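Local coordinates for protein superoxide dismutase (PDB 4FFK) that probably converts superoxide into oxygen and hydrogen peroxide, cycling an iron ion between its oxidised and reduced states, at residues R156-E161 with T169-L174. Numbering follows the deposited sequence.
Sequences RILQVE and TNLIPL
The guanidinium of Arg156, the flat group here, has no side chain of 169-174 on either face; Leu171 meets the aliphatic shaft instead, with its CD2 4.3 Å from Arg156 CG. Two successive bends, chi1 -65° and chi2 -71°, carry the charged end away from that leucine. There NH1 forms a salt bridge with Asp154, and NH2 hydrogen-bonds to Lys17 O and Tyr19 OH of the second subunit. The closer meeting is apolar: CD1 of Leu171 rests against both methyls of Leu158, 3.9 Å from CD1 and 3.9 Å from CD2, while Leu171 CB stands 4.1 Å from Leu158 CD1. Both leucines start out toward the opposite segment, and the side chains approach at a slant. In the three-stranded antiparallel sheet of the iron/manganese superoxide dismutase C-terminal domain, strands 155-161 and 172-178 flank 142-148, so Leu158, on the first of these outer strands, meets Leu171, just ahead of the second, across the middle strand. Backbone bonds join both outer strands to that middle strand, whereas only 129 Å² is buried between the two segments. Further along, strand 172-178 ends at the iron ligand Asp178.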
# COMPACT_ATOMS: atom_id res chain seq x y z
N ARG A 156 7.55 9.95 18.38
CA ARG A 156 6.32 9.48 17.77
C ARG A 156 6.47 7.99 17.60
O ARG A 156 7.56 7.52 17.30
CB ARG A 156 6.12 10.06 16.34
CG ARG A 156 5.93 11.55 16.27
CD ARG A 156 4.59 12.03 16.82
NE ARG A 156 4.51 13.49 16.63
CZ ARG A 156 4.32 14.37 17.60
NH1 ARG A 156 4.06 14.00 18.85
NH2 ARG A 156 4.30 15.66 17.29
N ILE A 157 5.39 7.28 17.83
CA ILE A 157 5.36 5.85 17.50
C ILE A 157 4.86 5.72 16.06
O ILE A 157 3.86 6.26 15.69
CB ILE A 157 4.49 5.11 18.45
CG1 ILE A 157 5.16 5.12 19.83
CG2 ILE A 157 4.26 3.61 17.95
CD1 ILE A 157 4.31 4.40 20.91
N LEU A 158 5.61 4.98 15.27
CA LEU A 158 5.17 4.70 13.90
C LEU A 158 4.87 3.23 13.72
O LEU A 158 5.51 2.37 14.33
CB LEU A 158 6.31 5.03 12.95
CG LEU A 158 6.93 6.41 13.26
CD1 LEU A 158 8.01 6.58 12.24
CD2 LEU A 158 5.95 7.51 13.24
N GLN A 159 3.99 2.93 12.76
CA GLN A 159 4.05 1.60 12.18
C GLN A 159 4.66 1.67 10.82
O GLN A 159 4.55 2.68 10.11
CB GLN A 159 2.67 1.05 11.99
CG GLN A 159 1.96 0.75 13.32
CD GLN A 159 0.67 0.07 13.06
OE1 GLN A 159 -0.01 0.39 12.13
NE2 GLN A 159 0.31 -0.91 13.91
N VAL A 160 5.16 0.53 10.40
CA VAL A 160 5.60 0.41 9.04
C VAL A 160 4.97 -0.86 8.54
O VAL A 160 4.87 -1.83 9.29
CB VAL A 160 7.16 0.21 8.95
CG1 VAL A 160 7.51 0.19 7.45
CG2 VAL A 160 7.89 1.33 9.66
N GLU A 161 4.40 -0.85 7.33
CA GLU A 161 4.01 -2.15 6.75
C GLU A 161 4.99 -2.49 5.64
O GLU A 161 5.54 -1.60 5.05
CB GLU A 161 2.60 -2.07 6.21
CG GLU A 161 1.57 -2.04 7.36
CD GLU A 161 0.19 -1.80 6.82
OE1 GLU A 161 -0.14 -2.09 5.64
OE2 GLU A 161 -0.59 -1.29 7.61
N THR A 169 9.01 9.96 5.58
CA THR A 169 10.31 10.48 5.72
C THR A 169 10.44 11.46 6.92
O THR A 169 9.49 11.70 7.63
CB THR A 169 10.66 11.15 4.35
OG1 THR A 169 12.05 11.44 4.30
CG2 THR A 169 9.89 12.38 4.11
N ASN A 170 11.66 11.91 7.14
CA ASN A 170 12.01 12.97 8.09
C ASN A 170 12.04 12.51 9.55
O ASN A 170 12.98 12.81 10.31
CB ASN A 170 11.11 14.18 7.96
CG ASN A 170 11.83 15.46 8.47
OD1 ASN A 170 13.00 15.67 8.16
ND2 ASN A 170 11.16 16.24 9.31
N LEU A 171 11.02 11.78 9.95
CA LEU A 171 11.05 11.04 11.23
C LEU A 171 12.30 10.22 11.33
O LEU A 171 12.71 9.54 10.37
CB LEU A 171 9.82 10.14 11.34
CG LEU A 171 8.57 10.98 11.34
CD1 LEU A 171 7.37 10.18 10.81
CD2 LEU A 171 8.38 11.55 12.75
N ILE A 172 12.94 10.25 12.50
CA ILE A 172 14.18 9.55 12.72
C ILE A 172 13.89 8.35 13.64
O ILE A 172 13.50 8.53 14.79
CB ILE A 172 15.22 10.49 13.41
CG1 ILE A 172 15.37 11.77 12.55
CG2 ILE A 172 16.53 9.74 13.79
CD1 ILE A 172 16.45 12.74 13.03
N PRO A 173 14.06 7.14 13.11
CA PRO A 173 13.71 5.96 13.90
C PRO A 173 14.80 5.81 14.95
O PRO A 173 15.96 5.93 14.62
CB PRO A 173 13.81 4.81 12.89
CG PRO A 173 14.82 5.37 11.81
CD PRO A 173 14.38 6.84 11.70
N LEU A 174 14.39 5.52 16.17
CA LEU A 174 15.35 5.29 17.23
C LEU A 174 15.40 3.83 17.61
O LEU A 174 16.49 3.30 17.94
CB LEU A 174 14.96 6.08 18.48
CG LEU A 174 14.72 7.56 18.18
CD1 LEU A 174 14.24 8.34 19.40
CD2 LEU A 174 15.98 8.14 17.61